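Local coordinates for protein peptide amidase (Stenotrophomonas maltophilia, PDB 1M22) that probably hydrolyses amide bonds as a peptide amidase of the amidase signature family, at residues A[199-211]-A[220-234]. Numbering follows the deposited sequence.
Sequences VVGLKPTVGLVSR and SQDTAGPMARSVADA
V200 and A228 form the hydrogen-bonded pair that joins antiparallel strands 200-203 and 223-228, neighbours in the central mixed sheet of the amidase signature fold; the strand axes lie 4.9 Å apart at 174°. V200 N meets A228 O at 2.7 Å almost in line with the carbonyl, A228 N returns to V200 O, and L202 N reaches P226 O. On the V200/A228 face the two methyls of V200 divide their work: CG1, anti to the backbone N, lies 4.1 Å from A234 CB, while CG2 meets V231 CG2, seating the start of helix 231-241 on the strand. M227 projects from the other face, its side chain about 7 Å from that of the active-site K86 and touching helix 167-174. Beyond G225 the ladder gives way to side-chain packing. K203 and T223 cross nearly at right angles, and the K203 CG to T223 CG2 distance of 3.4 Å is tighter than ordinary van der Waals contact. T223 holds OG1 anti to its N (chi1 -175°), facing the P204 ring; this hydroxyl donates to A224 O and accepts from water 2, which in turn accepts from the amides of G207, in the T205-L208 turn, and of V209 just after it. Where the loop returns, V206 CG1 lies 3.6 Å above the R211 guanidinium plane, offset toward its rim, and D248 is salt-bridged to NE. At the guanidinium edge, R211 NH1 donates to D222 O at 2.8 Å, 27° off the carbonyl plane.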
loop_
_atom_site.group_PDB
_atom_site.type_symbol
_atom_site.label_atom_id
_atom_site.label_comp_id
_atom_site.label_asym_id
_atom_site.label_seq_id
_atom_site.Cartn_x
_atom_site.Cartn_y
_atom_site.Cartn_z
ATOM N N VAL A 199 6.405 -0.718 -8.870
ATOM C CA VAL A 199 6.759 0.370 -7.969
ATOM C C VAL A 199 7.103 -0.161 -6.586
ATOM O O VAL A 199 6.974 -1.358 -6.313
ATOM C CB VAL A 199 5.615 1.418 -7.842
ATOM C CG1 VAL A 199 5.341 2.053 -9.198
ATOM C CG2 VAL A 199 4.356 0.768 -7.292
ATOM N N VAL A 200 7.565 0.741 -5.729
ATOM C CA VAL A 200 7.923 0.396 -4.363
ATOM C C VAL A 200 6.685 0.494 -3.480
ATOM O O VAL A 200 5.885 1.428 -3.607
ATOM C CB VAL A 200 9.004 1.363 -3.814
ATOM C CG1 VAL A 200 9.252 1.100 -2.326
ATOM C CG2 VAL A 200 10.296 1.209 -4.608
ATOM N N GLY A 201 6.524 -0.486 -2.597
ATOM C CA GLY A 201 5.412 -0.490 -1.668
ATOM C C GLY A 201 5.959 -0.877 -0.309
ATOM O O GLY A 201 6.741 -1.822 -0.205
ATOM N N LEU A 202 5.570 -0.152 0.732
ATOM C CA LEU A 202 6.045 -0.454 2.077
ATOM C C LEU A 202 4.878 -0.571 3.050
ATOM O O LEU A 202 4.111 0.379 3.215
ATOM C CB LEU A 202 7.006 0.647 2.538
ATOM C CG LEU A 202 7.855 0.435 3.794
ATOM C CD1 LEU A 202 8.933 1.506 3.828
ATOM C CD2 LEU A 202 6.999 0.495 5.050
ATOM N N LYS A 203 4.730 -1.750 3.658
ATOM C CA LYS A 203 3.688 -2.000 4.656
ATOM C C LYS A 203 4.419 -2.001 5.991
ATOM O O LYS A 203 5.156 -2.936 6.307
ATOM C CB LYS A 203 3.028 -3.367 4.473
ATOM C CG LYS A 203 1.907 -3.604 5.485
ATOM C CD LYS A 203 1.612 -5.081 5.716
ATOM C CE LYS A 203 2.656 -5.745 6.608
ATOM N NZ LYS A 203 2.572 -5.296 8.039
ATOM N N PRO A 204 4.217 -0.964 6.803
ATOM C CA PRO A 204 4.926 -0.952 8.082
ATOM C C PRO A 204 4.381 -1.870 9.161
ATOM O O PRO A 204 3.382 -2.574 8.974
ATOM C CB PRO A 204 4.859 0.517 8.492
ATOM C CG PRO A 204 3.536 0.950 7.955
ATOM C CD PRO A 204 3.461 0.283 6.590
ATOM N N THR A 205 5.085 -1.872 10.288
ATOM C CA THR A 205 4.686 -2.628 11.462
ATOM C C THR A 205 3.341 -2.042 11.878
ATOM O O THR A 205 3.144 -0.824 11.807
ATOM C CB THR A 205 5.677 -2.394 12.623
ATOM O OG1 THR A 205 6.992 -2.787 12.220
ATOM C CG2 THR A 205 5.266 -3.183 13.858
ATOM N N VAL A 206 2.414 -2.893 12.299
ATOM C CA VAL A 206 1.118 -2.399 12.743
ATOM C C VAL A 206 1.348 -1.571 14.004
ATOM O O VAL A 206 1.861 -2.069 15.007
ATOM C CB VAL A 206 0.151 -3.562 13.039
ATOM C CG1 VAL A 206 -1.109 -3.033 13.717
ATOM C CG2 VAL A 206 -0.211 -4.268 11.739
ATOM N N GLY A 207 0.981 -0.297 13.936
ATOM C CA GLY A 207 1.178 0.585 15.071
ATOM C C GLY A 207 2.109 1.740 14.760
ATOM O O GLY A 207 2.148 2.714 15.512
ATOM N N LEU A 208 2.865 1.651 13.667
ATOM C CA LEU A 208 3.773 2.738 13.311
ATOM C C LEU A 208 2.992 3.931 12.773
ATOM O O LEU A 208 3.321 5.079 13.064
ATOM C CB LEU A 208 4.789 2.284 12.255
ATOM C CG LEU A 208 5.801 3.365 11.841
ATOM C CD1 LEU A 208 6.684 3.733 13.029
ATOM C CD2 LEU A 208 6.653 2.861 10.680
ATOM N N VAL A 209 1.957 3.642 11.988
ATOM C CA VAL A 209 1.113 4.664 11.373
ATOM C C VAL A 209 -0.333 4.483 11.831
ATOM O O VAL A 209 -0.889 3.386 11.749
ATOM C CB VAL A 209 1.166 4.567 9.830
ATOM C CG1 VAL A 209 0.299 5.654 9.204
ATOM C CG2 VAL A 209 2.609 4.679 9.348
ATOM N N SER A 210 -0.949 5.564 12.295
ATOM C CA SER A 210 -2.321 5.490 12.776
ATOM C C SER A 210 -3.325 5.007 11.736
ATOM O O SER A 210 -3.261 5.393 10.569
ATOM C CB SER A 210 -2.765 6.860 13.282
ATOM O OG SER A 210 -4.104 6.803 13.743
ATOM N N ARG A 211 -4.258 4.168 12.178
ATOM C CA ARG A 211 -5.316 3.675 11.305
ATOM C C ARG A 211 -6.587 4.499 11.521
ATOM O O ARG A 211 -7.635 4.195 10.946
ATOM C CB ARG A 211 -5.635 2.197 11.582
ATOM C CG ARG A 211 -4.636 1.180 11.025
ATOM C CD ARG A 211 -3.418 1.013 11.923
ATOM N NE ARG A 211 -3.799 0.626 13.281
ATOM C CZ ARG A 211 -4.219 -0.586 13.635
ATOM N NH1 ARG A 211 -4.307 -1.561 12.740
ATOM N NH2 ARG A 211 -4.590 -0.812 14.890
ATOM N N SER A 220 -6.035 -5.863 13.848
ATOM C CA SER A 220 -4.831 -6.643 14.101
ATOM C C SER A 220 -3.805 -6.564 12.968
ATOM O O SER A 220 -2.599 -6.611 13.225
ATOM C CB SER A 220 -5.186 -8.117 14.332
ATOM O OG SER A 220 -5.885 -8.297 15.553
ATOM N N GLN A 221 -4.271 -6.422 11.727
ATOM C CA GLN A 221 -3.367 -6.415 10.573
ATOM C C GLN A 221 -3.329 -5.159 9.709
ATOM O O GLN A 221 -2.359 -4.940 8.988
ATOM C CB GLN A 221 -3.697 -7.617 9.674
ATOM C CG GLN A 221 -3.647 -8.947 10.421
ATOM C CD GLN A 221 -3.977 -10.171 9.575
ATOM O OE1 GLN A 221 -4.181 -11.258 10.114
ATOM N NE2 GLN A 221 -4.020 -10.008 8.255
ATOM N N ASP A 222 -4.371 -4.340 9.777
ATOM C CA ASP A 222 -4.463 -3.138 8.951
ATOM C C ASP A 222 -3.388 -2.090 9.159
ATOM O O ASP A 222 -2.990 -1.804 10.282
ATOM C CB ASP A 222 -5.782 -2.400 9.201
ATOM C CG ASP A 222 -6.985 -3.041 8.536
ATOM O OD1 ASP A 222 -6.906 -4.187 8.051
ATOM O OD2 ASP A 222 -8.039 -2.364 8.520
ATOM N N THR A 223 -2.937 -1.500 8.061
ATOM C CA THR A 223 -2.022 -0.375 8.138
ATOM C C THR A 223 -1.891 0.324 6.808
ATOM O O THR A 223 -1.934 -0.302 5.746
ATOM C CB THR A 223 -0.602 -0.731 8.626
ATOM O OG1 THR A 223 0.156 0.484 8.756
ATOM C CG2 THR A 223 0.104 -1.652 7.646
ATOM N N ALA A 224 -1.770 1.640 6.876
ATOM C CA ALA A 224 -1.560 2.438 5.687
ATOM C C ALA A 224 -0.057 2.370 5.436
ATOM O O ALA A 224 0.728 2.026 6.329
ATOM C CB ALA A 224 -1.992 3.877 5.924
ATOM N N GLY A 225 0.348 2.693 4.218
ATOM C CA GLY A 225 1.757 2.662 3.890
ATOM C C GLY A 225 2.008 3.392 2.593
ATOM O O GLY A 225 1.091 3.567 1.788
ATOM N N PRO A 226 3.248 3.828 2.355
ATOM C CA PRO A 226 3.586 4.550 1.128
ATOM C C PRO A 226 3.773 3.675 -0.101
ATOM O O PRO A 226 4.157 2.508 -0.010
ATOM C CB PRO A 226 4.875 5.264 1.507
ATOM C CG PRO A 226 5.545 4.256 2.387
ATOM C CD PRO A 226 4.406 3.756 3.263
ATOM N N MET A 227 3.483 4.266 -1.251
ATOM C CA MET A 227 3.659 3.628 -2.546
ATOM C C MET A 227 4.347 4.714 -3.366
ATOM O O MET A 227 3.881 5.856 -3.436
ATOM C CB MET A 227 2.302 3.201 -3.100
ATOM C CG MET A 227 1.655 2.172 -2.168
ATOM S SD MET A 227 0.036 1.537 -2.622
ATOM C CE MET A 227 0.476 0.186 -3.729
ATOM N N ALA A 228 5.480 4.357 -3.957
ATOM C CA ALA A 228 6.294 5.311 -4.690
ATOM C C ALA A 228 7.144 4.613 -5.727
ATOM O O ALA A 228 7.266 3.394 -5.724
ATOM C CB ALA A 228 7.192 6.055 -3.707
ATOM N N ARG A 229 7.752 5.393 -6.612
ATOM C CA ARG A 229 8.589 4.806 -7.646
ATOM C C ARG A 229 9.978 4.465 -7.126
ATOM O O ARG A 229 10.694 3.670 -7.737
ATOM C CB ARG A 229 8.692 5.759 -8.838
ATOM C CG ARG A 229 7.386 5.914 -9.607
ATOM C CD ARG A 229 7.501 7.000 -10.667
ATOM N NE ARG A 229 7.756 8.307 -10.067
ATOM C CZ ARG A 229 6.820 9.087 -9.535
ATOM N NH1 ARG A 229 5.547 8.708 -9.532
ATOM N NH2 ARG A 229 7.163 10.245 -8.986
ATOM N N SER A 230 10.351 5.050 -5.990
ATOM C CA SER A 230 11.668 4.810 -5.407
ATOM C C SER A 230 11.601 4.633 -3.898
ATOM O O SER A 230 10.660 5.087 -3.246
ATOM C CB SER A 230 12.600 5.983 -5.715
ATOM O OG SER A 230 12.206 7.134 -4.983
ATOM N N VAL A 231 12.616 3.975 -3.351
ATOM C CA VAL A 231 12.695 3.756 -1.915
ATOM C C VAL A 231 12.845 5.090 -1.184
ATOM O O VAL A 231 12.268 5.275 -0.115
ATOM C CB VAL A 231 13.876 2.819 -1.567
ATOM C CG1 VAL A 231 14.023 2.695 -0.051
ATOM C CG2 VAL A 231 13.649 1.443 -2.192
ATOM N N ALA A 232 13.605 6.019 -1.758
ATOM C CA ALA A 232 13.790 7.324 -1.129
ATOM C C ALA A 232 12.452 8.049 -0.975
ATOM O O ALA A 232 12.188 8.670 0.053
ATOM C CB ALA A 232 14.753 8.168 -1.958
ATOM N N ASP A 233 11.609 7.976 -2.001
ATOM C CA ASP A 233 10.299 8.619 -1.946
ATOM C C ASP A 233 9.431 7.956 -0.875
ATOM O O ASP A 233 8.726 8.632 -0.124
ATOM C CB ASP A 233 9.595 8.526 -3.305
ATOM C CG ASP A 233 10.167 9.485 -4.334
ATOM O OD1 ASP A 233 11.172 10.168 -4.034
ATOM O OD2 ASP A 233 9.603 9.554 -5.449
ATOM N N ALA A 234 9.475 6.628 -0.807
ATOM C CA ALA A 234 8.689 5.912 0.191
ATOM C C ALA A 234 9.137 6.297 1.598
ATOM O O ALA A 234 8.309 6.454 2.501
ATOM C CB ALA A 234 8.830 4.410 -0.007
HETATM O O HOH W 1 0.078 -6.172 8.962
HETATM O O HOH W 2 0.736 1.092 11.375
HETATM O O HOH W 3 -2.285 3.121 9.231
#